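Local coordinates for protein toll (Drosophila melanogaster, PDB 4LXR) that binds the activated cytokine Spätzle through its extracellular leucine-rich repeats, switching on Toll signalling in dorsal-ventral patterning of the embryo and in innate immunity, at residues L370-T376 and V393-L399; T410-L416 and M445-L449; I423-L429 and N456-Y462. One frame throughout, in Å; residues are numbered along the deposited sequence.

Contact 1 (L370-T376 and V393-L399); sequences LEDNLLT and VMSRNRL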
loop_
_atom_site.group_PDB
_atom_site.type_symbol
_atom_site.label_atom_id
_atom_site.label_comp_id
_atom_site.label_asym_id
_atom_site.label_seq_id
_atom_site.Cartn_x
_atom_site.Cartn_y
_atom_site.Cartn_z
ATOM N N LEU A 370 14.613 -0.329 11.820
ATOM C CA LEU A 370 15.098 0.883 12.458
ATOM C C LEU A 370 14.314 2.108 12.012
ATOM O O LEU A 370 14.733 3.235 12.266
ATOM C CB LEU A 370 16.590 1.085 12.144
ATOM C CG LEU A 370 17.515 0.013 12.725
ATOM C CD1 LEU A 370 18.937 0.123 12.140
ATOM C CD2 LEU A 370 17.538 0.150 14.241
ATOM N N GLU A 371 13.196 1.894 11.319
ATOM C CA GLU A 371 12.470 3.015 10.722
ATOM C C GLU A 371 11.943 3.956 11.817
ATOM O O GLU A 371 11.782 3.549 12.969
ATOM C CB GLU A 371 11.350 2.519 9.772
ATOM C CG GLU A 371 10.200 1.734 10.448
ATOM C CD GLU A 371 10.442 0.227 10.501
ATOM O OE1 GLU A 371 11.624 -0.198 10.496
ATOM O OE2 GLU A 371 9.441 -0.535 10.528
ATOM N N ASP A 372 11.708 5.215 11.456
ATOM C CA ASP A 372 11.162 6.224 12.373
ATOM C C ASP A 372 12.050 6.503 13.583
ATOM O O ASP A 372 11.634 6.423 14.752
ATOM C CB ASP A 372 9.703 5.913 12.750
ATOM C CG ASP A 372 8.769 6.003 11.539
ATOM O OD1 ASP A 372 8.479 7.128 11.073
ATOM O OD2 ASP A 372 8.357 4.950 11.030
ATOM N N ASN A 373 13.283 6.861 13.260
ATOM C CA ASN A 373 14.270 7.245 14.238
ATOM C C ASN A 373 15.025 8.472 13.732
ATOM O O ASN A 373 14.603 9.106 12.771
ATOM C CB ASN A 373 15.197 6.062 14.525
ATOM C CG ASN A 373 14.616 5.130 15.588
ATOM O OD1 ASN A 373 14.562 5.489 16.758
ATOM N ND2 ASN A 373 14.146 3.965 15.177
ATOM N N LEU A 374 16.130 8.806 14.379
ATOM C CA LEU A 374 16.866 10.013 14.048
ATOM C C LEU A 374 18.307 9.695 13.717
ATOM O O LEU A 374 19.189 10.454 14.071
ATOM C CB LEU A 374 16.833 10.973 15.232
ATOM C CG LEU A 374 15.440 11.406 15.695
ATOM C CD1 LEU A 374 15.538 12.197 16.987
ATOM C CD2 LEU A 374 14.737 12.226 14.609
ATOM N N LEU A 375 18.550 8.551 13.080
ATOM C CA LEU A 375 19.909 8.155 12.720
ATOM C C LEU A 375 20.435 8.992 11.549
ATOM O O LEU A 375 19.685 9.322 10.622
ATOM C CB LEU A 375 19.946 6.661 12.376
ATOM C CG LEU A 375 19.561 5.766 13.569
ATOM C CD1 LEU A 375 19.228 4.378 13.114
ATOM C CD2 LEU A 375 20.666 5.741 14.609
ATOM N N THR A 376 21.720 9.325 11.587
ATOM C CA THR A 376 22.289 10.218 10.583
ATOM C C THR A 376 23.315 9.554 9.682
ATOM O O THR A 376 23.729 10.142 8.710
ATOM C CB THR A 376 22.988 11.416 11.212
ATOM O OG1 THR A 376 23.892 10.952 12.221
ATOM C CG2 THR A 376 21.992 12.385 11.809
ATOM N N VAL A 393 15.258 -2.098 7.264
ATOM C CA VAL A 393 14.320 -0.981 7.119
ATOM C C VAL A 393 14.820 0.201 7.938
ATOM O O VAL A 393 14.946 0.103 9.162
ATOM C CB VAL A 393 12.877 -1.360 7.545
ATOM C CG1 VAL A 393 11.900 -0.216 7.261
ATOM C CG2 VAL A 393 12.424 -2.612 6.830
ATOM N N MET A 394 15.143 1.301 7.252
ATOM C CA MET A 394 15.660 2.492 7.909
ATOM C C MET A 394 14.941 3.726 7.405
ATOM O O MET A 394 15.512 4.832 7.362
ATOM C CB MET A 394 17.170 2.631 7.704
ATOM C CG MET A 394 17.955 1.427 8.216
ATOM S SD MET A 394 19.718 1.730 8.237
ATOM C CE MET A 394 19.871 3.060 9.413
ATOM N N SER A 395 13.680 3.520 7.033
ATOM C CA SER A 395 12.815 4.595 6.551
ATOM C C SER A 395 12.626 5.684 7.582
ATOM O O SER A 395 12.576 5.406 8.783
ATOM C CB SER A 395 11.444 4.023 6.201
ATOM O OG SER A 395 11.608 2.833 5.466
ATOM N N ARG A 396 12.491 6.917 7.102
ATOM C CA ARG A 396 12.177 8.062 7.944
ATOM C C ARG A 396 13.166 8.182 9.107
ATOM O O ARG A 396 12.778 8.184 10.280
ATOM C CB ARG A 396 10.720 8.002 8.432
ATOM C CG ARG A 396 9.679 8.178 7.304
ATOM C CD ARG A 396 8.237 7.929 7.765
ATOM N NE ARG A 396 8.115 6.605 8.367
ATOM C CZ ARG A 396 7.873 5.489 7.690
ATOM N NH1 ARG A 396 7.674 5.516 6.381
ATOM N NH2 ARG A 396 7.827 4.340 8.328
ATOM N N ASN A 397 14.448 8.242 8.755
ATOM C CA ASN A 397 15.500 8.676 9.665
ATOM C C ASN A 397 16.039 10.017 9.148
ATOM O O ASN A 397 15.333 10.715 8.440
ATOM C CB ASN A 397 16.589 7.608 9.791
ATOM C CG ASN A 397 16.240 6.532 10.817
ATOM O OD1 ASN A 397 16.686 6.601 11.962
ATOM N ND2 ASN A 397 15.441 5.539 10.415
ATOM N N ARG A 398 17.264 10.385 9.510
ATOM C CA ARG A 398 17.907 11.592 8.983
ATOM C C ARG A 398 19.220 11.192 8.319
ATOM O O ARG A 398 20.230 11.886 8.452
ATOM C CB ARG A 398 18.211 12.597 10.096
ATOM C CG ARG A 398 17.040 12.932 11.036
ATOM C CD ARG A 398 15.783 13.362 10.302
ATOM N NE ARG A 398 16.017 14.522 9.451
ATOM C CZ ARG A 398 15.607 14.633 8.191
ATOM N NH1 ARG A 398 14.934 13.647 7.606
ATOM N NH2 ARG A 398 15.880 15.738 7.508
ATOM N N LEU A 399 19.212 10.063 7.615
ATOM C CA LEU A 399 20.448 9.510 7.059
ATOM C C LEU A 399 21.027 10.445 6.030
ATOM O O LEU A 399 20.322 10.905 5.143
ATOM C CB LEU A 399 20.204 8.140 6.425
ATOM C CG LEU A 399 19.865 7.012 7.393
ATOM C CD1 LEU A 399 19.679 5.697 6.623
ATOM C CD2 LEU A 399 21.008 6.909 8.381
#

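Contact 2 (T410-L416 and M445-L449); sequences TNGLRHL and MHGLL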
loop_
_atom_site.group_PDB
_atom_site.type_symbol
_atom_site.label_atom_id
_atom_site.label_comp_id
_atom_site.label_asym_id
_atom_site.label_seq_id
_atom_site.Cartn_x
_atom_site.Cartn_y
_atom_site.Cartn_z
ATOM N N THR A 410 27.179 -7.718 3.829
ATOM C CA THR A 410 25.778 -8.108 3.914
ATOM C C THR A 410 25.316 -8.814 2.631
ATOM O O THR A 410 24.381 -8.371 1.956
ATOM C CB THR A 410 24.897 -6.893 4.176
ATOM O OG1 THR A 410 25.276 -5.855 3.273
ATOM C CG2 THR A 410 25.088 -6.397 5.606
ATOM N N ASN A 411 25.975 -9.925 2.318
ATOM C CA ASN A 411 25.704 -10.685 1.096
ATOM C C ASN A 411 24.330 -11.331 1.088
ATOM O O ASN A 411 23.799 -11.672 0.036
ATOM C CB ASN A 411 26.777 -11.755 0.899
ATOM C CG ASN A 411 28.182 -11.198 1.043
ATOM O OD1 ASN A 411 28.490 -10.125 0.526
ATOM N ND2 ASN A 411 29.036 -11.917 1.766
ATOM N N GLY A 412 23.749 -11.499 2.267
ATOM C CA GLY A 412 22.431 -12.090 2.369
ATOM C C GLY A 412 21.302 -11.103 2.127
ATOM O O GLY A 412 20.157 -11.520 1.951
ATOM N N LEU A 413 21.611 -9.803 2.122
ATOM C CA LEU A 413 20.575 -8.760 2.037
ATOM C C LEU A 413 19.804 -8.775 0.719
ATOM O O LEU A 413 20.396 -8.828 -0.356
ATOM C CB LEU A 413 21.169 -7.369 2.279
ATOM C CG LEU A 413 20.154 -6.285 2.684
ATOM C CD1 LEU A 413 19.546 -6.554 4.054
ATOM C CD2 LEU A 413 20.790 -4.924 2.671
ATOM N N ARG A 414 18.480 -8.727 0.816
ATOM C CA ARG A 414 17.610 -8.801 -0.352
ATOM C C ARG A 414 16.682 -7.576 -0.490
ATOM O O ARG A 414 16.286 -7.205 -1.593
ATOM C CB ARG A 414 16.779 -10.096 -0.298
ATOM C CG ARG A 414 17.625 -11.393 -0.354
ATOM C CD ARG A 414 18.367 -11.545 -1.689
ATOM N NE ARG A 414 19.302 -12.669 -1.687
ATOM C CZ ARG A 414 20.614 -12.567 -1.487
ATOM N NH1 ARG A 414 21.181 -11.385 -1.266
ATOM N NH2 ARG A 414 21.367 -13.653 -1.504
ATOM N N HIS A 415 16.334 -6.958 0.631
ATOM C CA HIS A 415 15.379 -5.856 0.644
ATOM C C HIS A 415 15.889 -4.713 1.519
ATOM O O HIS A 415 15.968 -4.833 2.749
ATOM C CB HIS A 415 14.017 -6.339 1.153
ATOM C CG HIS A 415 13.497 -7.540 0.422
ATOM N ND1 HIS A 415 13.041 -7.481 -0.879
ATOM C CD2 HIS A 415 13.375 -8.834 0.807
ATOM C CE1 HIS A 415 12.649 -8.684 -1.259
ATOM N NE2 HIS A 415 12.840 -9.523 -0.254
ATOM N N LEU A 416 16.226 -3.605 0.871
ATOM C CA LEU A 416 16.843 -2.468 1.528
ATOM C C LEU A 416 15.954 -1.228 1.387
ATOM O O LEU A 416 15.773 -0.704 0.292
ATOM C CB LEU A 416 18.236 -2.223 0.943
ATOM C CG LEU A 416 19.001 -1.021 1.506
ATOM C CD1 LEU A 416 19.055 -1.061 3.049
ATOM C CD2 LEU A 416 20.398 -0.970 0.915
ATOM N N MET A 445 26.141 -5.652 -3.319
ATOM C CA MET A 445 24.994 -6.526 -3.149
ATOM C C MET A 445 24.366 -6.873 -4.491
ATOM O O MET A 445 23.263 -6.423 -4.819
ATOM C CB MET A 445 23.994 -5.907 -2.168
ATOM C CG MET A 445 24.621 -5.691 -0.803
ATOM S SD MET A 445 23.511 -5.041 0.453
ATOM C CE MET A 445 23.361 -3.335 -0.074
ATOM N N HIS A 446 25.100 -7.684 -5.255
ATOM C CA HIS A 446 24.664 -8.149 -6.570
ATOM C C HIS A 446 23.345 -8.908 -6.481
ATOM O O HIS A 446 22.564 -8.907 -7.431
ATOM C CB HIS A 446 25.756 -9.000 -7.249
ATOM C CG HIS A 446 26.255 -10.137 -6.403
ATOM N ND1 HIS A 446 27.527 -10.170 -5.869
ATOM C CD2 HIS A 446 25.646 -11.278 -5.990
ATOM C CE1 HIS A 446 27.682 -11.281 -5.170
ATOM N NE2 HIS A 446 26.554 -11.969 -5.222
ATOM N N GLY A 447 23.077 -9.527 -5.331
ATOM C CA GLY A 447 21.850 -10.283 -5.163
ATOM C C GLY A 447 20.629 -9.477 -4.739
ATOM O O GLY A 447 19.543 -10.045 -4.580
ATOM N N LEU A 448 20.791 -8.164 -4.563
ATOM C CA LEU A 448 19.705 -7.307 -4.053
ATOM C C LEU A 448 18.423 -7.342 -4.897
ATOM O O LEU A 448 18.475 -7.313 -6.127
ATOM C CB LEU A 448 20.185 -5.858 -3.886
ATOM C CG LEU A 448 19.370 -4.950 -2.948
ATOM C CD1 LEU A 448 19.471 -5.418 -1.493
ATOM C CD2 LEU A 448 19.809 -3.500 -3.063
ATOM N N LEU A 449 17.277 -7.385 -4.219
ATOM C CA LEU A 449 15.973 -7.485 -4.877
ATOM C C LEU A 449 15.183 -6.176 -4.805
ATOM O O LEU A 449 14.572 -5.746 -5.779
ATOM C CB LEU A 449 15.144 -8.634 -4.263
ATOM C CG LEU A 449 15.751 -10.043 -4.389
ATOM C CD1 LEU A 449 14.881 -11.124 -3.773
ATOM C CD2 LEU A 449 16.070 -10.379 -5.857
HETATM O O HOH W 1 24.608 -10.051 -2.804
#

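Contact 3 (I423-L429 and N456-Y462); sequences IDLQQPL and NSIIFVY. With NAG (2-acetamido-2-deoxy-beta-D-glucopyranose), chain M.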
loop_
_atom_site.group_PDB
_atom_site.type_symbol
_atom_site.label_atom_id
_atom_site.label_comp_id
_atom_site.label_asym_id
_atom_site.label_seq_id
_atom_site.Cartn_x
_atom_site.Cartn_y
_atom_site.Cartn_z
ATOM N N ILE A 423 19.656 11.305 1.916
ATOM C CA ILE A 423 20.757 10.673 1.208
ATOM C C ILE A 423 21.009 11.285 -0.160
ATOM O O ILE A 423 20.134 11.265 -1.029
ATOM C CB ILE A 423 20.502 9.172 1.040
ATOM C CG1 ILE A 423 20.281 8.528 2.413
ATOM C CG2 ILE A 423 21.650 8.525 0.302
ATOM C CD1 ILE A 423 19.595 7.184 2.353
ATOM N N ASP A 424 22.207 11.829 -0.360
ATOM C CA ASP A 424 22.561 12.353 -1.682
ATOM C C ASP A 424 23.718 11.592 -2.351
ATOM O O ASP A 424 24.076 11.867 -3.502
ATOM C CB ASP A 424 22.835 13.870 -1.620
ATOM C CG ASP A 424 24.078 14.222 -0.816
ATOM O OD1 ASP A 424 24.690 13.321 -0.198
ATOM O OD2 ASP A 424 24.438 15.420 -0.791
ATOM N N LEU A 425 24.304 10.651 -1.615
ATOM C CA LEU A 425 25.485 9.898 -2.058
ATOM C C LEU A 425 26.648 10.786 -2.509
ATOM O O LEU A 425 27.576 10.319 -3.171
ATOM C CB LEU A 425 25.130 8.861 -3.126
ATOM C CG LEU A 425 24.156 7.756 -2.711
ATOM C CD1 LEU A 425 24.003 6.750 -3.844
ATOM C CD2 LEU A 425 24.610 7.057 -1.422
ATOM N N GLN A 426 26.575 12.064 -2.139
ATOM C CA GLN A 426 27.698 13.001 -2.209
ATOM C C GLN A 426 28.368 13.025 -3.573
ATOM O O GLN A 426 29.578 12.853 -3.675
ATOM C CB GLN A 426 28.716 12.671 -1.108
ATOM C CG GLN A 426 28.057 12.272 0.221
ATOM C CD GLN A 426 29.003 12.332 1.406
ATOM O OE1 GLN A 426 29.716 13.317 1.598
ATOM N NE2 GLN A 426 29.014 11.275 2.207
ATOM N N GLN A 427 27.576 13.255 -4.613
ATOM C CA GLN A 427 28.048 13.086 -5.977
ATOM C C GLN A 427 28.294 14.389 -6.755
ATOM O O GLN A 427 27.373 15.180 -6.947
ATOM C CB GLN A 427 27.066 12.207 -6.738
ATOM C CG GLN A 427 27.557 11.819 -8.111
ATOM C CD GLN A 427 28.840 11.019 -8.067
ATOM O OE1 GLN A 427 28.922 9.993 -7.394
ATOM N NE2 GLN A 427 29.850 11.485 -8.785
ATOM N N PRO A 428 29.543 14.608 -7.209
ATOM C CA PRO A 428 29.927 15.797 -7.985
ATOM C C PRO A 428 29.350 15.820 -9.403
ATOM O O PRO A 428 29.365 14.809 -10.105
ATOM C CB PRO A 428 31.458 15.713 -8.029
ATOM C CG PRO A 428 31.763 14.281 -7.809
ATOM C CD PRO A 428 30.720 13.800 -6.846
ATOM N N LEU A 429 28.869 16.990 -9.812
ATOM C CA LEU A 429 28.065 17.143 -11.023
ATOM C C LEU A 429 28.817 16.800 -12.295
ATOM O O LEU A 429 28.253 16.228 -13.227
ATOM C CB LEU A 429 27.520 18.572 -11.119
ATOM C CG LEU A 429 26.114 18.851 -10.577
ATOM C CD1 LEU A 429 25.890 18.246 -9.188
ATOM C CD2 LEU A 429 25.870 20.356 -10.556
ATOM N N ASN A 456 14.730 10.934 -1.231
ATOM C CA ASN A 456 16.056 11.349 -0.798
ATOM C C ASN A 456 16.539 12.470 -1.720
ATOM O O ASN A 456 15.727 13.247 -2.211
ATOM C CB ASN A 456 16.995 10.142 -0.800
ATOM C CG ASN A 456 16.780 9.242 0.417
ATOM O OD1 ASN A 456 17.239 9.564 1.499
ATOM N ND2 ASN A 456 16.076 8.122 0.240
ATOM N N SER A 457 17.841 12.554 -1.971
ATOM C CA SER A 457 18.379 13.583 -2.873
ATOM C C SER A 457 19.310 13.003 -3.924
ATOM O O SER A 457 20.328 13.593 -4.256
ATOM C CB SER A 457 19.114 14.662 -2.088
ATOM O OG SER A 457 18.196 15.397 -1.310
ATOM N N ILE A 458 18.966 11.825 -4.426
ATOM C CA ILE A 458 19.741 11.191 -5.467
ATOM C C ILE A 458 19.582 12.026 -6.738
ATOM O O ILE A 458 18.493 12.550 -7.019
ATOM C CB ILE A 458 19.250 9.747 -5.696
ATOM C CG1 ILE A 458 19.302 8.952 -4.382
ATOM C CG2 ILE A 458 20.044 9.067 -6.788
ATOM C CD1 ILE A 458 20.690 8.696 -3.879
ATOM N N ILE A 459 20.674 12.178 -7.483
ATOM C CA ILE A 459 20.644 12.935 -8.729
ATOM C C ILE A 459 21.017 12.078 -9.927
ATOM O O ILE A 459 20.982 12.540 -11.059
ATOM C CB ILE A 459 21.603 14.158 -8.685
ATOM C CG1 ILE A 459 23.041 13.706 -8.461
ATOM C CG2 ILE A 459 21.198 15.117 -7.592
ATOM C CD1 ILE A 459 24.041 14.829 -8.593
ATOM N N PHE A 460 21.363 10.824 -9.683
ATOM C CA PHE A 460 22.013 10.031 -10.718
ATOM C C PHE A 460 21.667 8.555 -10.601
ATOM O O PHE A 460 21.616 8.010 -9.494
ATOM C CB PHE A 460 23.525 10.236 -10.576
ATOM C CG PHE A 460 24.357 9.385 -11.482
ATOM C CD1 PHE A 460 24.361 9.600 -12.853
ATOM C CD2 PHE A 460 25.193 8.413 -10.956
ATOM C CE1 PHE A 460 25.158 8.832 -13.694
ATOM C CE2 PHE A 460 25.991 7.642 -11.782
ATOM C CZ PHE A 460 25.975 7.855 -13.160
ATOM N N VAL A 461 21.441 7.910 -11.743
ATOM C CA VAL A 461 21.274 6.461 -11.789
ATOM C C VAL A 461 22.644 5.779 -11.823
ATOM O O VAL A 461 23.289 5.740 -12.863
ATOM C CB VAL A 461 20.472 6.032 -13.033
ATOM C CG1 VAL A 461 20.321 4.540 -13.061
ATOM C CG2 VAL A 461 19.111 6.719 -13.050
ATOM N N TYR A 462 23.079 5.247 -10.682
ATOM C CA TYR A 462 24.422 4.666 -10.541
ATOM C C TYR A 462 24.683 3.410 -11.370
ATOM O O TYR A 462 23.757 2.715 -11.771
ATOM C CB TYR A 462 24.744 4.408 -9.055
ATOM C CG TYR A 462 25.094 5.675 -8.321
ATOM C CD1 TYR A 462 24.110 6.608 -7.996
ATOM C CD2 TYR A 462 26.414 5.961 -7.979
ATOM C CE1 TYR A 462 24.432 7.790 -7.342
ATOM C CE2 TYR A 462 26.743 7.132 -7.308
ATOM C CZ TYR A 462 25.750 8.045 -6.999
ATOM O OH TYR A 462 26.078 9.209 -6.343
HETATM C C1 NAG M . 16.855 18.415 -4.380
HETATM C C2 NAG M . 16.133 19.340 -3.375
HETATM C C3 NAG M . 17.011 19.650 -2.150
HETATM C C4 NAG M . 18.440 20.032 -2.536
HETATM C C5 NAG M . 18.972 19.152 -3.666
HETATM C C6 NAG M . 20.341 18.582 -3.385
HETATM C C7 NAG M . 14.398 20.965 -3.992
HETATM C C8 NAG M . 14.095 22.251 -4.705
HETATM N N2 NAG M . 15.674 20.570 -4.013
HETATM O O3 NAG M . 17.005 18.558 -1.236
HETATM O O4 NAG M . 18.508 21.404 -2.912
HETATM O O5 NAG M . 18.096 18.039 -3.852
HETATM O O6 NAG M . 20.931 18.060 -4.567
HETATM O O7 NAG M . 13.524 20.316 -3.423
HETATM O O HOH W 2 23.348 10.817 -6.317
#

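Contact 1 (L370-T376 and V393-L399)
Asn397 puts its side-chain amide into the turn from Leu370 to Leu375, and the tight half of the contact is built on it. Its OD1 uses a lone pair to take the N-H of Leu375 (2.9 Å to N), while its ND2 reaches Leu370 O at 3.0 Å in an almost straight bond, 176° at the hydrogen. ND2 stands above that carbonyl's plane; Asn373 ND2 comes in over the opposite face, so two amides grip one buried oxygen. On the apolar side of this amide network Met394, bent at its last torsion (63°), sets CE 4.0 Å from Leu375 CD1 and almost as near to Leu370 CD1. The solvent side is charged instead of packed: Arg396 meets the Asp372 carboxylate side-on, NE to OD1 and NH2 to OD2, both 2.8 Å, the planes 29° apart. At the far end the exposed Leu374 and Thr376 loosely touch the chain of Arg398, whose guanidinium turns away to Asp422. This is the asparagine ladder of leucine-rich repeats, joining LRR 10 to LRR 11. It continues both ways: Asn373 accepts from Leu351 N, and Asn421 bonds to Met394 O and Leu399 N, as the turns follow parallel strands 367-369, 391-393 and 415-417.

Contact 2 (T410-L416 and M445-L449)
Met445 lays its thioether against the first turn: SD sits 3.4 Å from Thr410 OG1 and 3.5 Å from Leu413 CD2. Beyond the sulfur, CE crosses Leu416 at about a right angle and stops 3.9 Å from its CD2. Leu448 fills in next to it, its CD1 resting against Leu416 CB, Leu413 CG and, nearest, the backbone of Arg414 (3.7 Å to O). One direct hydrogen bond ties the backbones together, Leu449 N to Arg414 O at 2.8 Å. On the outer side Leu449 packs obliquely on two neighbours, CG against Arg414 CD at 4.0 Å and CB against His415 CE1.

What sets these groups is mostly the turns. Thr410-Leu413 and Met445-Leu448 are both type I beta turns, each closed by a backbone bond from its fourth residue to its first. Arg414 folds back at its second torsion (-65°), and its NH1 then donates to Asn411 O and Leu413 O of its own segment, with Gly447 CA over one face of the guanidinium. A water accepts from Gly447 N and donates weakly to Asn411 O, bridging the turns, and His415 ND1 bonds to Thr450 OG1.

Both turns lead into parallel strands, 415-417 and 450-452, of LRR 12 and LRR 13. Leu413 and Leu416 also rest on Leu392 of strand 391-393, while Phe407 and Phe442 extend the apolar layer.

Contact 3 (I423-L429 and N456-Y462)
Asn456 and Ile423 start the polar pairing: Asn456 OD1 accepts from Ile423 N at 3.0 Å, its amide alongside the isoleucine, and Ser457 N answers with a 2.8 Å bond to Ile423 O. Farther along, a water takes over from direct bonds. It donates to Asp424 O at 3.1 Å, accepts from Ile459 N, and lies in plane at the Tyr462 ring edge, 3.2 Å from OH. Gln427, its CG anti to the backbone N (chi1 -172°) and its chain bent at chi2, brings OE1 back beside that hydroxyl. Asp424 OD1 receives Gln426 N in an Asx turn and has a salt bridge to Arg400.

The apolar contacts centre on Leu425. Its CD1 makes a CH-pi contact over one face of Tyr462, 4.1 Å from the ring centroid, and its CG touches Ile458 CD1 at 3.8 Å. Phe460 CD2 sits over the centre of the opposite face, so the ring is held between them. At the margin the Leu429 and Ile459 side chains cross at about a right angle, CD1 to CD1.

The N-acetylglucosamine of the glycan at Asn481 lies beside Ser457, its O3 in a weak 3.4 Å bond with OG.

With Asn456 ND2 on Leu418 O and Leu453 O, this is again the asparagine ladder of a leucine-rich repeat solenoid, followed by convex-side loops into helices 429-433 and 463-467.

All three contacts join successive coils of one solenoid, but at different points of the repeat. Contact 1 is the most buried and covers the most surface, dense in direct bonds, with its salt bridge at the outer margin. Contacts 2 and 3, both only partly buried, join the same pair of repeats, LRR 12 and LRR 13, before and after their strands: contact 2 relies on methionine and leucine packing with one direct backbone bond, contact 3 on an amide rung followed by water and an aromatic face, with a glycan touching its edge. Contacts 1 and 3 repeat the same asparagine chemistry and touch at Leu399 O and Ile423 CG1, 3.6 Å apart; contact 2 touches neither.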